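Local coordinates for protein dITP/XTP pyrophosphatase (Coxiella burnetii, PDB 3TQU) that probably hydrolyses non-canonical purine nucleoside triphosphates such as XTP, dITP and ITP to their monophosphates, clearing them from the nucleotide pool, at residues A[66-79]-A[116-129]. Residues are numbered along the deposited sequence; the frame is centred on the assembly and turned at random. Where two conformers were deposited one is given.
With CA (calcium ion), chain E.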
loop_
_atom_site.group_PDB
_atom_site.type_symbol
_atom_site.label_atom_id
_atom_site.label_comp_id
_atom_site.label_asym_id
_atom_site.label_seq_id
_atom_site.Cartn_x
_atom_site.Cartn_y
_atom_site.Cartn_z
ATOM N N LEU A 66 11.925 15.357 -8.372
ATOM C CA LEU A 66 12.649 14.631 -7.332
ATOM C C LEU A 66 11.776 13.515 -6.767
ATOM O O LEU A 66 10.567 13.513 -6.980
ATOM C CB LEU A 66 13.035 15.579 -6.197
ATOM C CG LEU A 66 14.087 16.663 -6.424
ATOM C CD1 LEU A 66 14.254 17.475 -5.153
ATOM C CD2 LEU A 66 15.414 16.062 -6.851
ATOM N N PRO A 67 12.389 12.560 -6.046
ATOM C CA PRO A 67 11.598 11.592 -5.278
ATOM C C PRO A 67 10.710 12.349 -4.299
ATOM O O PRO A 67 11.093 13.426 -3.854
ATOM C CB PRO A 67 12.659 10.801 -4.511
ATOM C CG PRO A 67 13.911 10.964 -5.309
ATOM C CD PRO A 67 13.837 12.334 -5.904
ATOM N N ALA A 68 9.544 11.808 -3.969
ATOM C CA ALA A 68 8.628 12.524 -3.094
ATOM C C ALA A 68 7.978 11.580 -2.099
ATOM O O ALA A 68 7.701 10.421 -2.414
ATOM C CB ALA A 68 7.573 13.257 -3.907
ATOM N N LEU A 69 7.738 12.087 -0.896
ATOM C CA LEU A 69 7.146 11.297 0.170
ATOM C C LEU A 69 5.908 12.001 0.702
ATOM O O LEU A 69 5.937 13.204 0.982
ATOM C CB LEU A 69 8.162 11.092 1.293
ATOM C CG LEU A 69 7.777 10.182 2.460
ATOM C CD1 LEU A 69 9.026 9.610 3.107
ATOM C CD2 LEU A 69 6.921 10.923 3.487
ATOM N N ALA A 70 4.818 11.254 0.830
ATOM C CA ALA A 70 3.592 11.810 1.381
ATOM C C ALA A 70 2.940 10.808 2.320
ATOM O O ALA A 70 3.252 9.617 2.283
ATOM C CB ALA A 70 2.634 12.194 0.265
ATOM N N ASP A 71 2.041 11.290 3.170
ATOM C CA ASP A 71 1.289 10.393 4.031
ATOM C C ASP A 71 -0.172 10.799 4.068
ATOM O O ASP A 71 -0.516 11.945 3.777
ATOM C CB ASP A 71 1.852 10.394 5.455
ATOM C CG ASP A 71 1.213 11.456 6.336
ATOM O OD1 ASP A 71 1.823 12.529 6.523
ATOM O OD2 ASP A 71 0.096 11.218 6.842
ATOM N N ASP A 72 -1.028 9.847 4.414
ATOM C CA ASP A 72 -2.398 10.166 4.780
ATOM C C ASP A 72 -2.744 9.397 6.048
ATOM O O ASP A 72 -2.255 8.284 6.266
ATOM C CB ASP A 72 -3.380 9.845 3.652
ATOM C CG ASP A 72 -4.767 10.381 3.931
ATOM O OD1 ASP A 72 -4.868 11.306 4.757
ATOM O OD2 ASP A 72 -5.751 9.888 3.342
ATOM N N SER A 73 -3.576 9.994 6.891
ATOM C CA SER A 73 -3.872 9.408 8.188
ATOM C C SER A 73 -5.324 9.627 8.577
ATOM O O SER A 73 -6.007 10.484 8.016
ATOM C CB SER A 73 -2.967 10.021 9.253
ATOM O OG SER A 73 -3.199 11.418 9.352
ATOM N N GLY A 74 -5.792 8.863 9.553
ATOM C CA GLY A 74 -7.152 9.030 10.015
ATOM C C GLY A 74 -7.525 8.090 11.137
ATOM O O GLY A 74 -6.746 7.223 11.535
ATOM N N LEU A 75 -8.733 8.286 11.648
ATOM C CA LEU A 75 -9.286 7.467 12.710
ATOM C C LEU A 75 -10.352 6.572 12.097
ATOM O O LEU A 75 -11.191 7.050 11.334
ATOM C CB LEU A 75 -9.918 8.372 13.766
ATOM C CG LEU A 75 -10.563 7.710 14.977
ATOM C CD1 LEU A 75 -9.544 6.874 15.741
ATOM C CD2 LEU A 75 -11.188 8.770 15.877
ATOM N N THR A 76 -10.313 5.280 12.410
ATOM C CA THR A 76 -11.342 4.359 11.949
ATOM C C THR A 76 -12.036 3.743 13.154
ATOM O O THR A 76 -11.384 3.268 14.076
ATOM C CB THR A 76 -10.766 3.237 11.068
ATOM O OG1 THR A 76 -9.859 2.438 11.837
ATOM C CG2 THR A 76 -10.036 3.820 9.866
ATOM N N ILE A 77 -13.363 3.758 13.142
ATOM C CA ILE A 77 -14.134 3.242 14.266
ATOM C C ILE A 77 -14.995 2.052 13.855
ATOM O O ILE A 77 -15.852 2.160 12.980
ATOM C CB ILE A 77 -14.991 4.348 14.901
ATOM C CG1 ILE A 77 -14.085 5.483 15.391
ATOM C CG2 ILE A 77 -15.817 3.791 16.042
ATOM C CD1 ILE A 77 -14.829 6.696 15.934
ATOM N N ALA A 78 -14.752 0.916 14.503
ATOM C CA ALA A 78 -15.398 -0.341 14.139
ATOM C C ALA A 78 -16.917 -0.222 14.049
ATOM O O ALA A 78 -17.519 -0.630 13.058
ATOM C CB ALA A 78 -14.997 -1.447 15.110
ATOM N N ALA A 79 -17.531 0.343 15.083
ATOM C CA ALA A 79 -18.984 0.460 15.136
ATOM C C ALA A 79 -19.534 1.387 14.058
ATOM O O ALA A 79 -20.727 1.361 13.762
ATOM C CB ALA A 79 -19.433 0.923 16.513
ATOM N N ASP A 116 -19.408 -1.909 21.042
ATOM C CA ASP A 116 -18.035 -1.923 20.549
ATOM C C ASP A 116 -17.502 -0.507 20.347
ATOM O O ASP A 116 -17.948 0.211 19.456
ATOM C CB ASP A 116 -17.943 -2.706 19.238
ATOM C CG ASP A 116 -16.513 -3.021 18.852
ATOM O OD1 ASP A 116 -15.596 -2.490 19.509
ATOM O OD2 ASP A 116 -16.306 -3.796 17.895
ATOM N N ARG A 117 -16.542 -0.115 21.181
ATOM C CA ARG A 117 -15.925 1.204 21.083
ATOM C C ARG A 117 -14.570 1.109 20.390
ATOM O O ARG A 117 -13.791 2.063 20.400
ATOM C CB ARG A 117 -15.737 1.812 22.477
ATOM C CG ARG A 117 -16.966 1.754 23.377
ATOM C CD ARG A 117 -17.951 2.874 23.081
ATOM N NE ARG A 117 -17.400 4.193 23.382
ATOM C CZ ARG A 117 -18.090 5.327 23.288
ATOM N NH1 ARG A 117 -19.361 5.301 22.912
ATOM N NH2 ARG A 117 -17.513 6.486 23.574
ATOM N N SER A 118 -14.286 -0.046 19.795
ATOM C CA SER A 118 -12.988 -0.285 19.169
ATOM C C SER A 118 -12.694 0.724 18.069
ATOM O O SER A 118 -13.587 1.103 17.311
ATOM C CB SER A 118 -12.912 -1.705 18.603
ATOM O OG SER A 118 -12.978 -2.663 19.645
ATOM N N ALA A 119 -11.437 1.149 17.989
ATOM C CA ALA A 119 -11.019 2.119 16.989
ATOM C C ALA A 119 -9.527 1.987 16.726
ATOM O O ALA A 119 -8.803 1.374 17.506
ATOM C CB ALA A 119 -11.359 3.532 17.443
ATOM N N SER A 120 -9.074 2.560 15.618
ATOM C CA SER A 120 -7.663 2.530 15.270
ATOM C C SER A 120 -7.267 3.814 14.560
ATOM O O SER A 120 -8.052 4.370 13.786
ATOM C CB SER A 120 -7.355 1.335 14.365
ATOM O OG SER A 120 -7.786 0.125 14.957
ATOM N N PHE A 121 -6.060 4.291 14.850
ATOM C CA PHE A 121 -5.438 5.352 14.070
ATOM C C PHE A 121 -4.576 4.698 13.002
ATOM O O PHE A 121 -3.895 3.707 13.278
ATOM C CB PHE A 121 -4.537 6.220 14.949
ATOM C CG PHE A 121 -5.221 7.421 15.534
ATOM C CD1 PHE A 121 -5.794 8.377 14.713
ATOM C CD2 PHE A 121 -5.253 7.613 16.905
ATOM C CE1 PHE A 121 -6.414 9.491 15.251
ATOM C CE2 PHE A 121 -5.870 8.729 17.450
ATOM C CZ PHE A 121 -6.451 9.666 16.619
ATOM N N HIS A 122 -4.596 5.255 11.795
ATOM C CA HIS A 122 -3.788 4.733 10.700
ATOM C C HIS A 122 -2.904 5.822 10.123
ATOM O O HIS A 122 -3.339 6.963 9.957
ATOM C CB HIS A 122 -4.676 4.178 9.585
ATOM C CG HIS A 122 -5.503 3.005 9.998
ATOM N ND1 HIS A 122 -5.150 1.705 9.703
ATOM C CD2 HIS A 122 -6.667 2.932 10.686
ATOM C CE1 HIS A 122 -6.062 0.883 10.190
ATOM N NE2 HIS A 122 -6.994 1.602 10.790
ATOM N N CYS A 123 -1.663 5.463 9.809
ATOM C CA CYS A 123 -0.783 6.344 9.057
ATOM C C CYS A 123 -0.164 5.574 7.903
ATOM O O CYS A 123 0.526 4.574 8.114
ATOM C CB CYS A 123 0.323 6.912 9.942
ATOM S SG CYS A 123 1.533 7.896 9.019
ATOM N N VAL A 124 -0.415 6.036 6.685
ATOM C CA VAL A 124 0.148 5.391 5.510
ATOM C C VAL A 124 1.079 6.363 4.812
ATOM O O VAL A 124 0.667 7.451 4.410
ATOM C CB VAL A 124 -0.943 4.931 4.524
ATOM C CG1 VAL A 124 -0.309 4.233 3.313
ATOM C CG2 VAL A 124 -1.933 4.008 5.217
ATOM N N ILE A 125 2.338 5.962 4.689
ATOM C CA ILE A 125 3.356 6.760 4.026
ATOM C C ILE A 125 3.654 6.148 2.668
ATOM O O ILE A 125 3.800 4.930 2.543
ATOM C CB ILE A 125 4.653 6.800 4.867
ATOM C CG1 ILE A 125 4.392 7.503 6.198
ATOM C CG2 ILE A 125 5.781 7.487 4.103
ATOM C CD1 ILE A 125 5.578 7.501 7.145
ATOM N N ALA A 126 3.721 6.991 1.646
ATOM C CA ALA A 126 4.123 6.540 0.323
ATOM C C ALA A 126 5.361 7.301 -0.119
ATOM O O ALA A 126 5.403 8.528 -0.043
ATOM C CB ALA A 126 2.990 6.726 -0.680
ATOM N N LEU A 127 6.373 6.564 -0.560
ATOM C CA LEU A 127 7.583 7.163 -1.111
ATOM C C LEU A 127 7.730 6.763 -2.574
ATOM O O LEU A 127 7.849 5.578 -2.892
ATOM C CB LEU A 127 8.809 6.708 -0.316
ATOM C CG LEU A 127 10.167 7.160 -0.849
ATOM C CD1 LEU A 127 10.189 8.669 -1.027
ATOM C CD2 LEU A 127 11.296 6.698 0.067
HETATM N N MSE A 128 7.703 7.755 -3.462
HETATM C CA MSE A 128 7.823 7.518 -4.900
HETATM C C MSE A 128 9.199 7.936 -5.407
HETATM O O MSE A 128 9.683 9.011 -5.066
HETATM C CB MSE A 128 6.758 8.318 -5.653
HETATM C CG MSE A 128 5.329 7.999 -5.258
HETATM SE SE MSE A 128 4.533 6.672 -6.432
HETATM C CE MSE A 128 4.349 7.759 -8.044
ATOM N N GLU A 129 9.827 7.093 -6.223
ATOM C CA GLU A 129 11.104 7.443 -6.835
ATOM C C GLU A 129 10.907 8.569 -7.845
ATOM O O GLU A 129 11.714 9.493 -7.928
ATOM C CB GLU A 129 11.743 6.226 -7.505
ATOM C CG GLU A 129 13.111 6.502 -8.099
ATOM C CD GLU A 129 14.089 7.064 -7.082
ATOM O OE1 GLU A 129 13.898 6.823 -5.870
ATOM O OE2 GLU A 129 15.048 7.751 -7.496
HETATM CA CA CA E . -5.814 13.684 4.631
HETATM O O HOH W 1 -7.578 11.811 4.033
HETATM O O HOH W 2 -5.669 13.014 7.142
HETATM O O HOH W 3 -10.879 0.104 13.393
HETATM O O HOH W 4 -16.417 1.143 17.518
HETATM O O HOH W 5 -7.601 15.247 5.741
HETATM O O HOH W 6 -3.438 14.288 5.162
HETATM O O HOH W 7 -5.255 16.249 5.031
#
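Leu75 lays its CD1 methyl over the centre of the Phe121 ring in a CH-pi contact, 4.1 Å from the ring centroid and only 9° off its normal. Two torsions of Leu75 put the methyl there, CG anti to the backbone N (chi1 180°) and chi2 at 59°, while Gly74 O sits at the edge of the same ring. On the same face of the sheet Leu69 crosses Ile125 obliquely, CD2 lying 3.7 Å from Ile125 CG2, and Ile77 CG1 rests on the Ala119 methyl. The other face carries a polar pair: Thr76 OG1 lies in the plane of the His122 ring, at its edge, hydrogen-bonded to NE2 at 3.2 Å. The two side chains cross at about a right angle, and Thr76 CG2 comes 3.6 Å from His122 CD2.

These groups ride on a regular antiparallel pair, the long central strands 68-77 and 118-128 of the mixed sheet of the HAM1 fold. Each strand donates to the other at every hydrogen-bonded pair from Ala68–Met128 to Thr76–Ser120; Ala126 N to Ala70 O measures 2.7 Å. Beyond them, Ala78 N bonds Ser118 O, and a water accepts from Ala79 N and donates to the carbonyls of Asp116 and Ser118. Asp116 OD1 closes an Asx turn onto Ser118 N and also accepts from Ser118 OG, through its syn lone pair.

Paired with Val124, Asp72 binds calcium through OD1 at 2.6 Å, together with Glu44; Asn52 holds OD2, and this aspartate is the predicted proton acceptor. On the opposite face of the sheet, Asp71 forms a salt bridge with Lys16, a predicted substrate-binding residue. Farther out, His185 stacks on Phe121, His140 bonds His122 ND1, and Ala135 of the second subunit packs against the His122 side chain.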